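Side-chain contacts in Cas13d (uncultured Ruminococcus sp, PDB 6IV9), which binds CRISPR RNA and, through its two HEPN domains, governs maturation of that RNA and cleavage of target RNA: residues Asn246-Leu249 with Arg253-Tyr256; Leu532-Met535 with Ala539-Val542; Lys643-Ala648 with Gly725-Val730; Asn812-Ser817 with Val890-Ser895. The protein carries 2 engineered substitutions. All coordinates share one frame; numbering follows the deposited sequence.

Followed from the N terminus, the four contacts come strictly in series: each closes before the next opens, and none nests in or crosses another. Contacts 1 and 2 each span only three intervening residues, at the C-terminal ends of helices 232-251 and 511-535. Contacts 3 and 4 close much longer excursions: 643-648 meets 725-730 across 76 residues, tying helix 641-647 to the long helix 713-760. In contact 4, residues 812-817 meet 890-895 across 72, tying the junction of helices 801-813 and 816-827 to helix 887-893. Contacts 1 and 3 lie nearest each other, centres about 23 Å apart, whereas contact 2 sits across the chain's centre from both. The set illustrates local and distant closure within one largely helical protein.

Contact 1: Asn246-Leu249 with Arg253-Tyr256; sequences NDLL and RLGY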
loop_
_atom_site.group_PDB
_atom_site.type_symbol
_atom_site.label_atom_id
_atom_site.label_comp_id
_atom_site.label_asym_id
_atom_site.label_seq_id
_atom_site.Cartn_x
_atom_site.Cartn_y
_atom_site.Cartn_z
ATOM N N ASN A 246 -4.730 25.451 -12.772
ATOM C CA ASN A 246 -4.598 25.661 -14.233
ATOM C C ASN A 246 -3.206 25.221 -14.681
ATOM O O ASN A 246 -3.103 24.663 -15.730
ATOM C CB ASN A 246 -4.942 27.085 -14.642
ATOM C CG ASN A 246 -6.418 27.358 -14.539
ATOM O OD1 ASN A 246 -7.215 26.564 -14.986
ATOM N ND2 ASN A 246 -6.782 28.461 -13.933
ATOM N N ASP A 247 -2.185 25.462 -13.869
ATOM C CA ASP A 247 -0.808 25.048 -14.225
ATOM C C ASP A 247 -0.780 23.527 -14.384
ATOM O O ASP A 247 -0.222 23.053 -15.340
ATOM C CB ASP A 247 0.177 25.466 -13.136
ATOM C CG ASP A 247 0.522 26.941 -13.119
ATOM O OD1 ASP A 247 0.341 27.584 -14.139
ATOM O OD2 ASP A 247 0.970 27.427 -12.079
ATOM N N LEU A 248 -1.404 22.806 -13.461
ATOM C CA LEU A 248 -1.449 21.329 -13.532
ATOM C C LEU A 248 -2.213 20.878 -14.778
ATOM O O LEU A 248 -1.796 19.955 -15.409
ATOM C CB LEU A 248 -2.117 20.800 -12.265
ATOM C CG LEU A 248 -2.154 19.284 -12.137
ATOM C CD1 LEU A 248 -0.764 18.699 -12.229
ATOM C CD2 LEU A 248 -2.794 18.879 -10.833
ATOM N N LEU A 249 -3.311 21.540 -15.106
ATOM C CA LEU A 249 -4.088 21.157 -16.310
ATOM C C LEU A 249 -3.239 21.357 -17.573
ATOM O O LEU A 249 -3.351 20.557 -18.469
ATOM C CB LEU A 249 -5.376 21.980 -16.372
ATOM C CG LEU A 249 -6.386 21.707 -15.263
ATOM C CD1 LEU A 249 -7.473 22.751 -15.240
ATOM C CD2 LEU A 249 -6.973 20.321 -15.373
ATOM N N ARG A 253 -0.107 16.150 -17.686
ATOM C CA ARG A 253 0.453 15.042 -16.865
ATOM C C ARG A 253 -0.637 14.260 -16.116
ATOM O O ARG A 253 -0.387 13.127 -15.720
ATOM C CB ARG A 253 1.547 15.572 -15.947
ATOM C CG ARG A 253 2.827 15.918 -16.682
ATOM C CD ARG A 253 4.040 15.358 -15.974
ATOM N NE ARG A 253 5.281 15.593 -16.675
ATOM C CZ ARG A 253 5.811 16.778 -16.827
ATOM N NH1 ARG A 253 5.276 17.817 -16.226
ATOM N NH2 ARG A 253 6.881 16.923 -17.573
ATOM N N LEU A 254 -1.852 14.810 -16.020
ATOM C CA LEU A 254 -2.978 14.129 -15.322
ATOM C C LEU A 254 -3.356 12.845 -16.061
ATOM O O LEU A 254 -3.906 11.951 -15.459
ATOM C CB LEU A 254 -4.172 15.068 -15.159
ATOM C CG LEU A 254 -4.077 16.008 -13.964
ATOM C CD1 LEU A 254 -5.241 16.976 -13.936
ATOM C CD2 LEU A 254 -3.994 15.237 -12.659
ATOM N N GLY A 255 -2.986 12.755 -17.329
ATOM C CA GLY A 255 -3.250 11.578 -18.168
ATOM C C GLY A 255 -2.526 10.353 -17.645
ATOM O O GLY A 255 -2.952 9.246 -17.910
ATOM N N TYR A 256 -1.466 10.577 -16.884
ATOM C CA TYR A 256 -0.663 9.476 -16.303
ATOM C C TYR A 256 -1.550 8.672 -15.350
ATOM O O TYR A 256 -1.391 7.462 -15.275
ATOM C CB TYR A 256 0.569 10.043 -15.606
ATOM C CG TYR A 256 1.709 10.363 -16.536
ATOM C CD1 TYR A 256 2.088 9.486 -17.530
ATOM C CD2 TYR A 256 2.407 11.544 -16.423
ATOM C CE1 TYR A 256 3.149 9.758 -18.372
ATOM C CE2 TYR A 256 3.456 11.845 -17.267
ATOM C CZ TYR A 256 3.832 10.948 -18.243
ATOM O OH TYR A 256 4.870 11.235 -19.058
HETATM O O HOH W 1 -2.868 17.570 -16.716
#
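The carbonyl oxygen of L248 is held twice, by the hydroxyl of T251 and by a water that donates to L248 O at 2.9 Å. The same water accepts from the backbone of L254, 3.0 Å from L254 N, and so bridges the two segments. Beside this bridge the leucines meet directly. L248 CG lies 4.2 Å from L254 CG, and L254 CD1 comes to 4.0 Å from L249 CD2. L254 has CG anti to its own carbonyl carbon (chi1 -82°), which turns the branch toward L248 and L249. The arrangement is that of a helix terminus followed by a short 3-10 segment: helix 232-251 stops, and the chain turns so that 253-256 packs against its last turn, with Y256 N bonded to R253 O at 3.0 Å. Helix 267-291 adds Y273 to both L249 and L254, while L248 leans on L198 and F209. On the 3-10 segment, R253 CD rests in plane at the edge of the Y256 ring, and the two polar ends converge on D586, R253 by a salt bridge to OD1 and Y256 OH by a hydrogen bond to OD2.

Contact 2: Leu532-Met535 with Ala539-Val542; sequences LKIM and AVDV
Here a loop folds back on the C-terminal end of the helix it has just left, a local and largely apolar closure sealed by one backbone hydrogen bond. Helix 511-535 finishes at M535, and 539-542 returns to it in the loop that leads on towards helix 556-570. V542 N donates to M535 O at 3.0 Å, with an N-H...O angle of 152° and the donor in the carbonyl plane. D541, with phi and psi of 50° and 57°, takes a left-handed helical conformation that turns the chain just before this bond, and its CB points away from the helix end. Next to the hydrogen bond, V542 CG2 presses on the M535 stem, 3.5 Å from M535 CG and 3.9 Å from M535 SD. This methyl sits between the backbone N and carbonyl carbon of V542, which sets it against M535. V540 packs against the oxygen of I534: V540 CB is 3.4 Å from I534 O, and V540 CG2 reaches I534 CG2 at 4.0 Å. S537 OG ties the turn together by bonding both I534 O and V540 N. Outside the two segments, M535 packs on I168, H169 and L172 of helix 168-197, joined there by L532 on L172, while A539 touches L97, just past strand 94-96 of the four-stranded antiparallel sheet.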
loop_
_atom_site.group_PDB
_atom_site.type_symbol
_atom_site.label_atom_id
_atom_site.label_comp_id
_atom_site.label_asym_id
_atom_site.label_seq_id
_atom_site.Cartn_x
_atom_site.Cartn_y
_atom_site.Cartn_z
ATOM N N LEU A 532 -16.704 -5.035 17.502
ATOM C CA LEU A 532 -18.072 -4.544 17.811
ATOM C C LEU A 532 -18.981 -5.750 18.042
ATOM O O LEU A 532 -19.710 -5.755 18.971
ATOM C CB LEU A 532 -18.585 -3.709 16.642
ATOM C CG LEU A 532 -17.994 -2.315 16.517
ATOM C CD1 LEU A 532 -18.455 -1.648 15.244
ATOM C CD2 LEU A 532 -18.347 -1.463 17.714
ATOM N N LYS A 533 -18.892 -6.745 17.181
ATOM C CA LYS A 533 -19.727 -7.957 17.308
ATOM C C LYS A 533 -19.481 -8.641 18.656
ATOM O O LYS A 533 -20.428 -9.062 19.261
ATOM C CB LYS A 533 -19.452 -8.887 16.131
ATOM C CG LYS A 533 -20.189 -10.203 16.210
ATOM C CD LYS A 533 -20.037 -11.058 14.993
ATOM C CE LYS A 533 -20.185 -10.278 13.713
ATOM N NZ LYS A 533 -20.794 -11.117 12.656
ATOM N N ILE A 534 -18.240 -8.727 19.103
ATOM C CA ILE A 534 -17.945 -9.377 20.405
ATOM C C ILE A 534 -18.556 -8.538 21.530
ATOM O O ILE A 534 -19.228 -9.098 22.367
ATOM C CB ILE A 534 -16.432 -9.535 20.590
ATOM C CG1 ILE A 534 -15.891 -10.704 19.775
ATOM C CG2 ILE A 534 -16.067 -9.662 22.052
ATOM C CD1 ILE A 534 -14.437 -10.553 19.425
ATOM N N MET A 535 -18.328 -7.232 21.511
ATOM C CA MET A 535 -18.831 -6.350 22.592
ATOM C C MET A 535 -20.362 -6.386 22.667
ATOM O O MET A 535 -20.887 -6.304 23.753
ATOM C CB MET A 535 -18.312 -4.921 22.438
ATOM C CG MET A 535 -16.868 -4.808 22.818
ATOM S SD MET A 535 -16.214 -3.140 22.872
ATOM C CE MET A 535 -16.156 -2.789 21.123
ATOM N N ALA A 539 -23.069 -12.656 25.800
ATOM C CA ALA A 539 -22.076 -13.032 26.823
ATOM C C ALA A 539 -21.249 -11.839 27.295
ATOM O O ALA A 539 -21.018 -11.737 28.485
ATOM C CB ALA A 539 -21.207 -14.122 26.279
ATOM N N VAL A 540 -20.791 -10.987 26.383
ATOM C CA VAL A 540 -19.944 -9.846 26.824
ATOM C C VAL A 540 -20.824 -8.657 27.190
ATOM O O VAL A 540 -20.653 -8.134 28.266
ATOM C CB VAL A 540 -18.916 -9.482 25.743
ATOM C CG1 VAL A 540 -18.068 -8.309 26.166
ATOM C CG2 VAL A 540 -18.042 -10.670 25.426
ATOM N N ASP A 541 -21.659 -8.228 26.254
ATOM C CA ASP A 541 -22.675 -7.181 26.513
ATOM C C ASP A 541 -22.087 -5.939 27.184
ATOM O O ASP A 541 -22.524 -5.623 28.273
ATOM C CB ASP A 541 -23.819 -7.755 27.340
ATOM C CG ASP A 541 -25.025 -6.843 27.409
ATOM O OD1 ASP A 541 -25.338 -6.214 26.399
ATOM O OD2 ASP A 541 -25.626 -6.776 28.481
ATOM N N VAL A 542 -21.089 -5.310 26.578
ATOM C CA VAL A 542 -20.542 -4.053 27.160
ATOM C C VAL A 542 -20.966 -2.909 26.241
ATOM O O VAL A 542 -21.142 -3.153 25.071
ATOM C CB VAL A 542 -19.018 -4.079 27.336
ATOM C CG1 VAL A 542 -18.586 -5.117 28.347
ATOM C CG2 VAL A 542 -18.307 -4.285 26.019
#

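Contact 3: Lys643-Ala648 with Gly725-Val730; sequences KIREVA and GLYLTV. With nucleotides of chain B.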
loop_
_atom_site.group_PDB
_atom_site.type_symbol
_atom_site.label_atom_id
_atom_site.label_comp_id
_atom_site.label_asym_id
_atom_site.label_seq_id
_atom_site.Cartn_x
_atom_site.Cartn_y
_atom_site.Cartn_z
ATOM N N LYS A 643 16.576 13.954 -14.248
ATOM C CA LYS A 643 17.370 13.617 -13.044
ATOM C C LYS A 643 17.554 12.102 -12.928
ATOM O O LYS A 643 18.629 11.678 -12.615
ATOM C CB LYS A 643 16.783 14.293 -11.809
ATOM C CG LYS A 643 16.993 15.795 -11.790
ATOM C CD LYS A 643 16.430 16.466 -10.590
ATOM C CE LYS A 643 16.201 17.939 -10.811
ATOM N NZ LYS A 643 17.453 18.600 -11.220
ATOM N N ILE A 644 16.513 11.335 -13.211
ATOM C CA ILE A 644 16.611 9.854 -13.122
ATOM C C ILE A 644 17.659 9.363 -14.123
ATOM O O ILE A 644 18.464 8.526 -13.774
ATOM C CB ILE A 644 15.237 9.219 -13.384
ATOM C CG1 ILE A 644 14.335 9.390 -12.167
ATOM C CG2 ILE A 644 15.385 7.761 -13.771
ATOM C CD1 ILE A 644 14.969 8.914 -10.904
ATOM N N ARG A 645 17.650 9.918 -15.326
ATOM C CA ARG A 645 18.633 9.494 -16.345
ATOM C C ARG A 645 20.043 9.795 -15.836
ATOM O O ARG A 645 20.889 9.012 -16.105
ATOM C CB ARG A 645 18.379 10.150 -17.697
ATOM C CG ARG A 645 19.410 9.783 -18.751
ATOM C CD ARG A 645 19.465 8.305 -19.049
ATOM N NE ARG A 645 20.539 7.910 -19.937
ATOM C CZ ARG A 645 21.736 7.527 -19.542
ATOM N NH1 ARG A 645 22.029 7.495 -18.263
ATOM N NH2 ARG A 645 22.644 7.175 -20.420
ATOM N N GLU A 646 20.257 10.925 -15.172
ATOM C CA GLU A 646 21.594 11.268 -14.619
ATOM C C GLU A 646 21.981 10.300 -13.499
ATOM O O GLU A 646 23.118 9.893 -13.434
ATOM C CB GLU A 646 21.641 12.711 -14.144
ATOM C CG GLU A 646 21.528 13.689 -15.288
ATOM C CD GLU A 646 22.560 13.508 -16.387
ATOM O OE1 GLU A 646 23.761 13.610 -16.095
ATOM O OE2 GLU A 646 22.152 13.266 -17.532
ATOM N N VAL A 647 21.022 9.947 -12.651
ATOM C CA VAL A 647 21.287 9.004 -11.530
ATOM C C VAL A 647 21.695 7.652 -12.101
ATOM O O VAL A 647 22.524 7.020 -11.514
ATOM C CB VAL A 647 20.105 8.864 -10.565
ATOM C CG1 VAL A 647 20.351 7.737 -9.588
ATOM C CG2 VAL A 647 19.853 10.159 -9.834
ATOM N N ALA A 648 21.174 7.299 -13.274
ATOM C CA ALA A 648 21.451 6.010 -13.948
ATOM C C ALA A 648 22.914 5.910 -14.375
ATOM O O ALA A 648 23.338 4.841 -14.720
ATOM C CB ALA A 648 20.556 5.803 -15.133
ATOM N N GLY A 725 13.067 -2.293 -20.725
ATOM C CA GLY A 725 12.376 -2.854 -19.559
ATOM C C GLY A 725 13.295 -2.944 -18.362
ATOM O O GLY A 725 12.869 -2.642 -17.279
ATOM N N LEU A 726 14.519 -3.407 -18.569
ATOM C CA LEU A 726 15.474 -3.516 -17.444
ATOM C C LEU A 726 15.816 -2.128 -16.915
ATOM O O LEU A 726 15.874 -1.974 -15.734
ATOM C CB LEU A 726 16.742 -4.222 -17.913
ATOM C CG LEU A 726 17.889 -4.182 -16.910
ATOM C CD1 LEU A 726 17.495 -4.861 -15.620
ATOM C CD2 LEU A 726 19.124 -4.822 -17.484
ATOM N N TYR A 727 16.039 -1.178 -17.810
ATOM C CA TYR A 727 16.410 0.188 -17.379
ATOM C C TYR A 727 15.291 0.776 -16.520
ATOM O O TYR A 727 15.558 1.247 -15.449
ATOM C CB TYR A 727 16.636 1.077 -18.603
ATOM C CG TYR A 727 16.775 2.539 -18.289
ATOM C CD1 TYR A 727 17.790 2.995 -17.488
ATOM C CD2 TYR A 727 15.870 3.467 -18.754
ATOM C CE1 TYR A 727 17.929 4.331 -17.181
ATOM C CE2 TYR A 727 15.983 4.809 -18.451
ATOM C CZ TYR A 727 17.021 5.250 -17.661
ATOM O OH TYR A 727 17.157 6.553 -17.332
ATOM N N LEU A 728 14.059 0.684 -16.986
ATOM C CA LEU A 728 12.931 1.240 -16.201
ATOM C C LEU A 728 12.792 0.499 -14.868
ATOM O O LEU A 728 12.525 1.137 -13.881
ATOM C CB LEU A 728 11.655 1.130 -17.031
ATOM C CG LEU A 728 11.594 2.064 -18.227
ATOM C CD1 LEU A 728 10.331 1.842 -19.026
ATOM C CD2 LEU A 728 11.709 3.502 -17.783
ATOM N N THR A 729 12.928 -0.818 -14.889
ATOM C CA THR A 729 12.795 -1.620 -13.652
ATOM C C THR A 729 13.871 -1.212 -12.647
ATOM O O THR A 729 13.544 -0.994 -11.510
ATOM C CB THR A 729 12.908 -3.119 -13.941
ATOM O OG1 THR A 729 11.866 -3.481 -14.831
ATOM C CG2 THR A 729 12.820 -3.959 -12.692
ATOM N N VAL A 730 15.106 -1.075 -13.086
ATOM C CA VAL A 730 16.178 -0.748 -12.110
ATOM C C VAL A 730 15.945 0.628 -11.474
ATOM O O VAL A 730 16.078 0.754 -10.290
ATOM C CB VAL A 730 17.556 -0.851 -12.786
ATOM C CG1 VAL A 730 18.636 -0.210 -11.955
ATOM C CG2 VAL A 730 17.896 -2.285 -13.130
ATOM P P U B 38 8.552 -5.341 -8.120
ATOM O OP1 U B 38 8.785 -4.117 -7.425
ATOM O OP2 U B 38 7.378 -5.562 -8.924
ATOM O "O5'" U B 38 9.836 -5.520 -9.040
ATOM C "C5'" U B 38 9.853 -6.534 -9.972
ATOM C "C4'" U B 38 11.274 -6.751 -10.449
ATOM O "O4'" U B 38 12.106 -7.037 -9.301
ATOM C "C3'" U B 38 11.382 -7.983 -11.323
ATOM O "O3'" U B 38 11.143 -7.570 -12.671
ATOM C "C2'" U B 38 12.819 -8.447 -11.082
ATOM O "O2'" U B 38 13.754 -7.685 -11.812
ATOM C "C1'" U B 38 13.014 -8.079 -9.620
ATOM N N1 U B 38 12.797 -9.201 -8.704
ATOM C C2 U B 38 13.542 -9.200 -7.536
ATOM O O2 U B 38 14.352 -8.317 -7.272
ATOM N N3 U B 38 13.284 -10.254 -6.683
ATOM C C4 U B 38 12.356 -11.277 -6.872
ATOM O O4 U B 38 12.222 -12.159 -6.008
ATOM C C5 U B 38 11.587 -11.167 -8.086
ATOM C C6 U B 38 11.833 -10.156 -8.939
#
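Y727 reaches across from one helix to the other and sets its hydroxyl against the stem of R645, with Y727 OH 3.4 Å from R645 CD. The two side chains cross at about a right angle, and the guanidinium and ring planes stand 70° apart. A648 meets the ring differently, its CB lying in plane at the edge, 3.6 Å from Y727 CE1; I644 CG2 approaches Y727 OH more loosely at 4.2 Å. The tyrosine gets there because CG stands opposite the backbone N (chi1 170°), which projects the ring outward from its helix. This is helix-on-helix packing in an all-helical region, the short helix 641-647 meeting the long helix 713-760, where Y727 carries the contact and M731 and V735 extend it to I644. Outer partners fix the polar ends: Y727 OH is hydrogen-bonded to I590 O, and R645 NH2 to the carbonyls of K695 and I697. I694 of helix 683-696 packs on both Y727 and A648. Further along the long helix, T729 OG1 donates to G725 O at 2.8 Å while T729 N, 3.0 Å from G725 O, arrives from the opposite face of that carbonyl plane. T729 CG2 touches the RNA sugar, 3.9 Å from C4' of U38 in chain B. A glycine at T729 would probably leave G725 O with just the backbone N-H of this pair and rob the U38 ribose of its methyl neighbour.

Contact 4: Asn812-Ser817 with Val890-Ser895; sequences NNADSS and VKALNS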
loop_
_atom_site.group_PDB
_atom_site.type_symbol
_atom_site.label_atom_id
_atom_site.label_comp_id
_atom_site.label_asym_id
_atom_site.label_seq_id
_atom_site.Cartn_x
_atom_site.Cartn_y
_atom_site.Cartn_z
ATOM N N ASN A 812 19.440 15.924 23.296
ATOM C CA ASN A 812 20.476 16.958 23.543
ATOM C C ASN A 812 21.374 17.158 22.320
ATOM O O ASN A 812 21.889 18.246 22.150
ATOM C CB ASN A 812 21.119 16.764 24.908
ATOM C CG ASN A 812 20.107 17.070 25.985
ATOM O OD1 ASN A 812 19.462 18.108 25.953
ATOM N ND2 ASN A 812 19.923 16.155 26.912
ATOM N N ASN A 813 21.589 16.093 21.560
ATOM C CA ASN A 813 22.380 16.107 20.309
ATOM C C ASN A 813 21.632 16.875 19.222
ATOM O O ASN A 813 22.264 17.301 18.267
ATOM C CB ASN A 813 22.753 14.690 19.893
ATOM C CG ASN A 813 23.922 14.191 20.706
ATOM O OD1 ASN A 813 24.610 14.984 21.319
ATOM N ND2 ASN A 813 24.131 12.895 20.734
ATOM N N ALA A 814 20.317 16.955 19.351
ATOM C CA ALA A 814 19.445 17.617 18.368
ATOM C C ALA A 814 19.072 19.018 18.840
ATOM O O ALA A 814 19.535 19.427 19.878
ATOM C CB ALA A 814 18.216 16.783 18.164
ATOM N N ASP A 815 18.252 19.697 18.052
ATOM C CA ASP A 815 17.746 21.049 18.364
ATOM C C ASP A 815 16.423 21.258 17.628
ATOM O O ASP A 815 16.063 20.440 16.808
ATOM C CB ASP A 815 18.806 22.126 18.156
ATOM C CG ASP A 815 19.154 22.372 16.707
ATOM O OD1 ASP A 815 18.327 22.113 15.859
ATOM O OD2 ASP A 815 20.238 22.852 16.457
ATOM N N SER A 816 15.715 22.320 17.965
ATOM C CA SER A 816 14.400 22.580 17.355
ATOM C C SER A 816 14.541 22.832 15.858
ATOM O O SER A 816 13.635 22.488 15.143
ATOM C CB SER A 816 13.689 23.688 18.056
ATOM O OG SER A 816 14.423 24.882 17.973
ATOM N N SER A 817 15.618 23.483 15.443
ATOM C CA SER A 817 15.786 23.817 14.009
ATOM C C SER A 817 16.004 22.580 13.130
ATOM O O SER A 817 15.304 22.447 12.155
ATOM C CB SER A 817 16.896 24.808 13.841
ATOM O OG SER A 817 17.165 25.019 12.479
ATOM N N VAL A 890 21.288 10.339 12.870
ATOM C CA VAL A 890 19.951 9.710 12.681
ATOM C C VAL A 890 19.250 9.682 14.040
ATOM O O VAL A 890 18.129 10.077 14.116
ATOM C CB VAL A 890 20.095 8.283 12.116
ATOM C CG1 VAL A 890 18.765 7.567 12.069
ATOM C CG2 VAL A 890 20.754 8.264 10.757
ATOM N N LYS A 891 19.953 9.258 15.081
ATOM C CA LYS A 891 19.352 9.174 16.435
ATOM C C LYS A 891 18.919 10.559 16.920
ATOM O O LYS A 891 17.873 10.659 17.493
ATOM C CB LYS A 891 20.326 8.494 17.392
ATOM C CG LYS A 891 20.799 7.134 16.925
ATOM C CD LYS A 891 21.271 6.247 18.025
ATOM C CE LYS A 891 22.620 6.640 18.572
ATOM N NZ LYS A 891 22.945 5.926 19.829
ATOM N N ALA A 892 19.740 11.576 16.697
ATOM C CA ALA A 892 19.389 12.944 17.119
ATOM C C ALA A 892 18.151 13.412 16.355
ATOM O O ALA A 892 17.237 13.923 16.959
ATOM C CB ALA A 892 20.556 13.842 16.836
ATOM N N LEU A 893 18.133 13.189 15.052
ATOM C CA LEU A 893 16.996 13.613 14.201
ATOM C C LEU A 893 15.707 12.886 14.606
ATOM O O LEU A 893 14.674 13.475 14.521
ATOM C CB LEU A 893 17.361 13.378 12.740
ATOM C CG LEU A 893 18.367 14.368 12.172
ATOM C CD1 LEU A 893 18.810 13.951 10.788
ATOM C CD2 LEU A 893 17.809 15.776 12.170
ATOM N N ASN A 894 15.824 11.638 15.029
ATOM C CA ASN A 894 14.683 10.764 15.400
ATOM C C ASN A 894 14.291 10.943 16.867
ATOM O O ASN A 894 13.318 10.371 17.266
ATOM C CB ASN A 894 15.030 9.299 15.171
ATOM C CG ASN A 894 14.962 8.885 13.721
ATOM O OD1 ASN A 894 14.381 9.576 12.911
ATOM N ND2 ASN A 894 15.523 7.740 13.413
ATOM N N SER A 895 14.960 11.836 17.592
ATOM C CA SER A 895 14.740 12.033 19.050
ATOM C C SER A 895 13.286 12.418 19.351
ATOM O O SER A 895 12.782 12.005 20.358
ATOM C CB SER A 895 15.744 12.959 19.682
ATOM O OG SER A 895 15.674 14.245 19.142
#
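A814 and A892 stand with their CA atoms 4.8 Å apart, an approach that two small side chains permit. The A814 methyl meets A892 at two places: A814 CB lies 3.3 Å from A892 O and 4.0 Å from A892 CB. N813 adds its own stem, N813 CB resting 3.9 Å from A892 CB. With CG anti to its carbonyl carbon (chi1 -79°), N813 turns its amide away from A892, leaving CB as the touching atom; OD1 is hydrogen-bonded to K874 NZ. The side chain of S895 is folded back on the end of helix 887-893, which it follows. Its chi1 of 62° tucks OG between backbone N and carbonyl carbon, and from there S895 OG donates to A892 O at 2.7 Å, in the carbonyl plane. S895 N also bonds A892 O, at 3.2 Å, so one carbonyl at the C-terminal end of the helix is gripped twice by one residue. The hydroxyl is a contact surface too, with S895 OG 3.7 Å from A814 CB. With an alanine here, A892 O would lose its hydroxyl donor and a gap is likely to open beside the A814 methyl. D815 turns the other way: its side chain serves as N-cap, OD1 accepting from M818 N at the start of the next helix. The contact thus lies where helix 801-813 gives way to helix 816-827, with helix 887-893 laid against the junction: S895 packs on I811 of the first, L893 on M818 and Y822 of the second, and V890 on H853 and Q857 of helix 848-861.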